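Local atomic coordinates of Low temperature requirement C protein (Listeria monocytogenes, PDB entry 1Y9I), a protein that probably dephosphorylates phosphatidylglycerophosphate and binds a calcium and a magnesium ion at adjoining sites. Residues A[30-35]-A[153-158]; A[86-91]-A[139-144]; A[104-109]-A[147-152]. One frame throughout, in Å; residues are numbered along the deposited sequence.

Contact 1 of 3, residues A[30-35]-A[153-158]; sequences ELVLFL and AAASRL
V32 meets the alanine face of helix 143-160 with both of its methyl groups, CG2 on A154, CG1 on A155 and on L158 a turn further. CG2 presses on the CB of A154 at 3.5 Å, a close methyl-to-methyl touch. CG1 lies above the backbone of the next residue, 4.1 Å from A155 CA, and also reaches the tip of L158, whose CD1 is 4.1 Å from V32 CG1. The valine torsion accounts for this division of labour: with CG1 anti to the backbone N (chi1 175°), CG2 is left anti to the carbonyl carbon, which sends CG2 to A154 and CG1 toward A155 and L158. The leucine side chain comes across the valine at a slant and touches it through one methyl. L158 gets there in an extended form, CG opposite its own backbone N and chi2 near 166°.

One turn after V32, L35 brings CD1 to within 4.0 Å of A155 CB. A155 is thus met by V32 over its CA and by L35 at its CB. The small side chains of A154 and A155 are consistent with the 5.4 Å between the CA atoms of V32 and A155; the segment axes approach to 9.2 Å. These axes cross at -56°, and five residues, all buried, touch. No hydrogen bond links the segments; the packing is wholly apolar.

Helix 45-56 flanks V32 through C48 and V52, while Q36, just beyond the first segment, donates a side-chain hydrogen bond to the carbonyl of A155. Helix 114-123 packs against L31, F34 and L35, so that helix 25-36 is wedged between these two helices and helix 143-160.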
# COMPACT_ATOMS: atom_id res chain seq x y z
N GLU A 30 1.17 22.13 -14.01
CA GLU A 30 1.53 21.80 -15.39
C GLU A 30 1.62 20.28 -15.56
O GLU A 30 1.33 19.75 -16.64
CB GLU A 30 2.88 22.44 -15.75
CG GLU A 30 2.80 23.93 -16.02
CD GLU A 30 2.26 24.24 -17.40
OE1 GLU A 30 1.13 23.82 -17.72
OE2 GLU A 30 2.97 24.91 -18.18
N LEU A 31 2.02 19.59 -14.50
CA LEU A 31 2.14 18.14 -14.51
C LEU A 31 0.75 17.52 -14.55
O LEU A 31 0.51 16.53 -15.24
CB LEU A 31 2.88 17.64 -13.26
CG LEU A 31 4.35 18.03 -13.07
CD1 LEU A 31 4.89 17.40 -11.77
CD2 LEU A 31 5.16 17.55 -14.26
N VAL A 32 -0.17 18.10 -13.79
CA VAL A 32 -1.54 17.61 -13.77
C VAL A 32 -2.12 17.78 -15.17
O VAL A 32 -2.83 16.92 -15.68
CB VAL A 32 -2.40 18.39 -12.76
CG1 VAL A 32 -3.85 17.92 -12.84
CG2 VAL A 32 -1.85 18.18 -11.35
N LEU A 33 -1.82 18.91 -15.80
CA LEU A 33 -2.31 19.19 -17.15
C LEU A 33 -1.75 18.12 -18.10
O LEU A 33 -2.48 17.57 -18.93
CB LEU A 33 -1.85 20.59 -17.60
CG LEU A 33 -2.34 21.08 -18.96
CD1 LEU A 33 -3.86 21.21 -18.94
CD2 LEU A 33 -1.70 22.43 -19.28
N PHE A 34 -0.47 17.82 -17.94
CA PHE A 34 0.22 16.82 -18.76
C PHE A 34 -0.45 15.45 -18.63
O PHE A 34 -0.56 14.69 -19.59
CB PHE A 34 1.68 16.72 -18.32
CG PHE A 34 2.47 15.67 -19.05
CD1 PHE A 34 2.97 15.93 -20.33
CD2 PHE A 34 2.71 14.44 -18.47
CE1 PHE A 34 3.70 14.96 -21.01
CE2 PHE A 34 3.43 13.46 -19.15
CZ PHE A 34 3.93 13.72 -20.42
N LEU A 35 -0.88 15.13 -17.41
CA LEU A 35 -1.52 13.85 -17.13
C LEU A 35 -2.98 13.71 -17.59
O LEU A 35 -3.41 12.62 -17.96
CB LEU A 35 -1.49 13.57 -15.64
CG LEU A 35 -0.14 13.32 -14.98
CD1 LEU A 35 -0.33 13.18 -13.47
CD2 LEU A 35 0.49 12.07 -15.56
N ALA A 153 -2.02 12.70 -7.46
CA ALA A 153 -3.14 12.81 -6.53
C ALA A 153 -4.11 13.87 -7.04
O ALA A 153 -5.33 13.67 -7.01
CB ALA A 153 -2.64 13.16 -5.13
N ALA A 154 -3.56 15.00 -7.49
CA ALA A 154 -4.36 16.10 -8.01
C ALA A 154 -5.11 15.65 -9.26
O ALA A 154 -6.27 16.01 -9.46
CB ALA A 154 -3.46 17.30 -8.33
N ALA A 155 -4.45 14.86 -10.11
CA ALA A 155 -5.08 14.35 -11.33
C ALA A 155 -6.24 13.42 -10.98
O ALA A 155 -7.26 13.38 -11.68
CB ALA A 155 -4.06 13.60 -12.19
N SER A 156 -6.08 12.68 -9.89
CA SER A 156 -7.12 11.76 -9.43
C SER A 156 -8.32 12.54 -8.89
O SER A 156 -9.48 12.20 -9.18
CB SER A 156 -6.56 10.85 -8.33
OG SER A 156 -7.59 10.08 -7.75
N ARG A 157 -8.06 13.59 -8.12
CA ARG A 157 -9.15 14.39 -7.58
C ARG A 157 -9.94 14.98 -8.75
O ARG A 157 -11.17 15.03 -8.73
CB ARG A 157 -8.62 15.51 -6.68
CG ARG A 157 -9.75 16.36 -6.08
CD ARG A 157 -9.23 17.46 -5.17
NE ARG A 157 -10.32 18.14 -4.49
CZ ARG A 157 -11.22 18.92 -5.09
NH1 ARG A 157 -11.14 19.12 -6.40
NH2 ARG A 157 -12.20 19.48 -4.39
N LEU A 158 -9.22 15.43 -9.77
CA LEU A 158 -9.83 16.01 -10.96
C LEU A 158 -10.72 14.96 -11.63
O LEU A 158 -11.86 15.24 -11.99
CB LEU A 158 -8.73 16.49 -11.92
CG LEU A 158 -9.10 17.23 -13.21
CD1 LEU A 158 -7.86 17.89 -13.80
CD2 LEU A 158 -9.70 16.26 -14.21

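Contact 2 of 3, residues A[86-91]-A[139-144]; sequences NIISAD and VHTFLD. With MG (magnesium ion), chain F.
I88 lays its side chain across that of T141 at about a right angle, CG2 lying 4.1 Å from T141 CB. Its far end, CD1, meets F142 at the ring edge, in the ring plane and 3.9 Å from CE2. V139 packs beside this pair, its CG2 3.9 Å from S89 CA.

The polar link is a short hydrogen bond, 2.5 Å, from T141 OG1 to I88 O. The hydroxyl approaches at a C=O...O angle of 154° and tilts 16° from the carbonyl plane; the first torsion turns OG1 beside the threonine's own N, leaving CG2 near D91 OD1. I88 O also accepts from D91 N, in the Schellman motif that closes helix 84-89 with D91 at positive phi. The helix end is thereby tied to the chain leading into helix 143-160, where the magnesium site is built.

T141 O binds the magnesium ion at 2.0 Å and D144 OD1 at 2.5 Å; two waters, D98 and D145 complete the site. One of those waters donates to D144 OD2 at 2.5 Å and weakly to D91 OD1, putting D91 in the second shell. The side chains of D91 and D144 come from opposite directions, their carboxylate planes 43° apart. H134 gives D91 OD2 a hydrogen bond, and D72 receives the backbone N-H groups of F142 and L143.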
# COMPACT_ATOMS: atom_id res chain seq x y z
N ASN A 86 25.26 8.06 1.70
CA ASN A 86 25.62 7.82 0.31
C ASN A 86 24.41 7.33 -0.50
O ASN A 86 24.23 7.71 -1.65
CB ASN A 86 26.73 6.77 0.19
CG ASN A 86 28.06 7.25 0.73
OD1 ASN A 86 28.40 8.43 0.62
ND2 ASN A 86 28.84 6.33 1.29
N ILE A 87 23.59 6.48 0.12
CA ILE A 87 22.42 5.92 -0.55
C ILE A 87 21.44 7.00 -1.01
O ILE A 87 21.02 7.01 -2.17
CB ILE A 87 21.71 4.92 0.38
CG1 ILE A 87 22.62 3.71 0.60
CG2 ILE A 87 20.38 4.48 -0.23
CD1 ILE A 87 22.10 2.72 1.62
N ILE A 88 21.08 7.90 -0.11
CA ILE A 88 20.15 8.97 -0.43
C ILE A 88 20.75 10.05 -1.34
O ILE A 88 20.12 10.47 -2.31
CB ILE A 88 19.60 9.63 0.86
CG1 ILE A 88 18.70 8.64 1.60
CG2 ILE A 88 18.83 10.90 0.53
CD1 ILE A 88 18.17 9.13 2.94
N SER A 89 21.97 10.48 -1.06
CA SER A 89 22.57 11.52 -1.89
C SER A 89 22.84 11.03 -3.32
O SER A 89 22.82 11.83 -4.26
CB SER A 89 23.86 12.06 -1.25
OG SER A 89 24.88 11.07 -1.22
N ALA A 90 23.06 9.73 -3.49
CA ALA A 90 23.33 9.17 -4.81
C ALA A 90 22.07 8.65 -5.50
O ALA A 90 22.14 8.10 -6.60
CB ALA A 90 24.35 8.04 -4.69
N ASP A 91 20.93 8.82 -4.84
CA ASP A 91 19.65 8.36 -5.38
C ASP A 91 19.75 6.91 -5.87
O ASP A 91 19.34 6.59 -6.99
CB ASP A 91 19.21 9.29 -6.52
CG ASP A 91 17.77 9.07 -6.95
OD1 ASP A 91 17.05 8.28 -6.28
OD2 ASP A 91 17.34 9.70 -7.94
N VAL A 139 20.29 17.45 -3.77
CA VAL A 139 19.68 16.14 -3.59
C VAL A 139 18.16 16.29 -3.61
O VAL A 139 17.61 17.08 -2.85
CB VAL A 139 20.13 15.51 -2.25
CG1 VAL A 139 19.46 14.16 -2.05
CG2 VAL A 139 21.65 15.33 -2.25
N HIS A 140 17.50 15.55 -4.49
CA HIS A 140 16.04 15.61 -4.61
C HIS A 140 15.47 14.20 -4.65
O HIS A 140 14.44 13.95 -5.28
CB HIS A 140 15.65 16.37 -5.88
CG HIS A 140 16.04 17.82 -5.86
ND1 HIS A 140 15.44 18.73 -5.02
CD2 HIS A 140 16.95 18.51 -6.59
CE1 HIS A 140 15.97 19.93 -5.23
NE2 HIS A 140 16.89 19.81 -6.17
N THR A 141 16.16 13.28 -3.98
CA THR A 141 15.77 11.89 -3.92
C THR A 141 14.31 11.72 -3.48
O THR A 141 13.57 10.91 -4.04
CB THR A 141 16.71 11.13 -2.97
OG1 THR A 141 18.04 11.20 -3.50
CG2 THR A 141 16.28 9.68 -2.83
N PHE A 142 13.90 12.47 -2.47
CA PHE A 142 12.53 12.38 -1.97
C PHE A 142 11.59 13.37 -2.66
O PHE A 142 10.43 13.06 -2.91
CB PHE A 142 12.50 12.63 -0.47
CG PHE A 142 12.95 11.46 0.33
CD1 PHE A 142 12.04 10.51 0.77
CD2 PHE A 142 14.31 11.28 0.60
CE1 PHE A 142 12.47 9.39 1.47
CE2 PHE A 142 14.75 10.15 1.30
CZ PHE A 142 13.83 9.21 1.74
N LEU A 143 12.10 14.55 -2.97
CA LEU A 143 11.27 15.57 -3.59
C LEU A 143 10.74 15.21 -4.98
O LEU A 143 9.61 15.59 -5.32
CB LEU A 143 12.02 16.90 -3.66
CG LEU A 143 11.19 18.07 -4.22
CD1 LEU A 143 9.90 18.22 -3.43
CD2 LEU A 143 12.01 19.36 -4.15
N ASP A 144 11.53 14.50 -5.79
CA ASP A 144 11.02 14.15 -7.12
C ASP A 144 9.76 13.28 -7.01
O ASP A 144 8.79 13.51 -7.74
CB ASP A 144 12.08 13.46 -8.00
CG ASP A 144 12.81 12.33 -7.31
OD1 ASP A 144 12.28 11.75 -6.34
OD2 ASP A 144 13.93 12.01 -7.76
MG MG F . 13.18 9.58 -5.52
O HOH W 1 14.76 9.89 -6.67
O HOH W 2 12.21 8.57 -7.06

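Contact 3 of 3, residues A[104-109]-A[147-152]; sequences SIVNVY and VGAIAA
A149 is the methyl on which two consecutive residues of helix 97-106 converge. Its CB lies 3.8 Å from I105 CB and 3.7 Å from V106 CG2, so the small residue sits against the branch point of I105 and a methyl of V106. V106 is turned with CG1 anti to its N (chi1 177°), which leaves CG2 as the branch that meets the alanine. At this point the backbones come close, with 5.3 Å between the CA atoms of V106 and A149.

I150 follows, although its CB points away from helix 97-106. The contact is made low on its side chain: CG1 is 4.0 Å from I105 CG2. I105 CG2 also lies 3.8 Å from I150 N, over the backbone between A149 and I150. This is apolar packing in the middle of the helical bundle, without a hydrogen bond across the segments. Helix 59-76 borders I105 through A64, while Y117 of helix 114-123 touches both V106 and A149. One turn after A149, A152 offers its CB to V106 CG2 at 4.4 Å, a looser touch. In the tetramer, S104 packs on I100 of a second subunit and N107 on N107 of a third.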
# COMPACT_ATOMS: atom_id res chain seq x y z
N SER A 104 2.03 7.47 -0.26
CA SER A 104 1.08 7.88 0.76
C SER A 104 0.37 9.17 0.33
O SER A 104 -0.76 9.45 0.76
CB SER A 104 1.78 8.09 2.11
OG SER A 104 2.56 9.28 2.12
N ILE A 105 1.03 9.95 -0.51
CA ILE A 105 0.45 11.19 -1.02
C ILE A 105 -0.58 10.79 -2.08
O ILE A 105 -1.70 11.28 -2.09
CB ILE A 105 1.52 12.09 -1.67
CG1 ILE A 105 2.46 12.63 -0.58
CG2 ILE A 105 0.86 13.23 -2.44
CD1 ILE A 105 3.64 13.44 -1.14
N VAL A 106 -0.19 9.88 -2.96
CA VAL A 106 -1.10 9.41 -4.00
C VAL A 106 -2.37 8.82 -3.39
O VAL A 106 -3.49 9.09 -3.84
CB VAL A 106 -0.45 8.32 -4.86
CG1 VAL A 106 -1.45 7.80 -5.90
CG2 VAL A 106 0.79 8.86 -5.54
N ASN A 107 -2.19 8.00 -2.36
CA ASN A 107 -3.31 7.33 -1.71
C ASN A 107 -4.41 8.21 -1.16
O ASN A 107 -5.53 7.74 -0.97
CB ASN A 107 -2.79 6.41 -0.60
CG ASN A 107 -2.60 5.00 -1.09
OD1 ASN A 107 -1.66 4.31 -0.68
ND2 ASN A 107 -3.50 4.55 -1.96
N VAL A 108 -4.11 9.48 -0.90
CA VAL A 108 -5.12 10.38 -0.37
C VAL A 108 -6.33 10.45 -1.31
O VAL A 108 -7.44 10.76 -0.88
CB VAL A 108 -4.56 11.80 -0.14
CG1 VAL A 108 -5.64 12.70 0.42
CG2 VAL A 108 -3.40 11.74 0.84
N TYR A 109 -6.10 10.17 -2.59
CA TYR A 109 -7.20 10.17 -3.54
C TYR A 109 -7.41 8.82 -4.22
O TYR A 109 -8.01 8.72 -5.28
CB TYR A 109 -7.03 11.30 -4.57
CG TYR A 109 -7.43 12.64 -4.00
CD1 TYR A 109 -8.77 12.93 -3.72
CD2 TYR A 109 -6.47 13.60 -3.66
CE1 TYR A 109 -9.14 14.13 -3.12
CE2 TYR A 109 -6.83 14.80 -3.06
CZ TYR A 109 -8.17 15.06 -2.79
OH TYR A 109 -8.54 16.23 -2.18
N VAL A 147 6.71 15.45 -5.69
CA VAL A 147 6.11 16.29 -6.72
C VAL A 147 5.28 15.44 -7.68
O VAL A 147 4.15 15.80 -8.02
CB VAL A 147 7.20 17.07 -7.48
CG1 VAL A 147 6.60 17.85 -8.65
CG2 VAL A 147 7.89 18.02 -6.51
N GLY A 148 5.84 14.32 -8.12
CA GLY A 148 5.10 13.45 -9.02
C GLY A 148 3.83 12.94 -8.36
O GLY A 148 2.78 12.84 -9.00
N ALA A 149 3.92 12.62 -7.07
CA ALA A 149 2.77 12.10 -6.33
C ALA A 149 1.68 13.16 -6.12
O ALA A 149 0.49 12.85 -6.19
CB ALA A 149 3.22 11.56 -4.99
N ILE A 150 2.09 14.39 -5.85
CA ILE A 150 1.11 15.46 -5.67
C ILE A 150 0.36 15.66 -6.99
O ILE A 150 -0.85 15.85 -7.01
CB ILE A 150 1.79 16.79 -5.26
CG1 ILE A 150 2.30 16.69 -3.81
CG2 ILE A 150 0.79 17.95 -5.36
CD1 ILE A 150 3.23 17.81 -3.39
N ALA A 151 1.09 15.58 -8.11
CA ALA A 151 0.48 15.73 -9.43
C ALA A 151 -0.53 14.61 -9.69
O ALA A 151 -1.64 14.85 -10.16
CB ALA A 151 1.57 15.73 -10.51
N ALA A 152 -0.12 13.38 -9.39
CA ALA A 152 -0.98 12.22 -9.60
C ALA A 152 -2.21 12.27 -8.70
O ALA A 152 -3.31 11.92 -9.12
CB ALA A 152 -0.19 10.93 -9.33

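In the fold
Helix 143-160 runs through all three contacts: its approach and first turn serve contact 2, residues 147-152 contact 3, and residues 153-158 contact 1. The partners are helix 84-89, helix 97-106 and helix 25-36, respectively. Centres of contacts 1 and 3 are about 10 Å apart, those of 2 and 3 about 18 Å, and those of 1 and 2 about 24 Å, on opposite sides of the chain's centre. Contacts 1 and 3 touch, with a probable hydrogen bond from S156 OG to Y109 O at 2.8 Å. Along the chain, contact 1 encloses the other two, which interleave. One helix thus joins the magnesium site to the bundle core and to the N-terminal part of the chain.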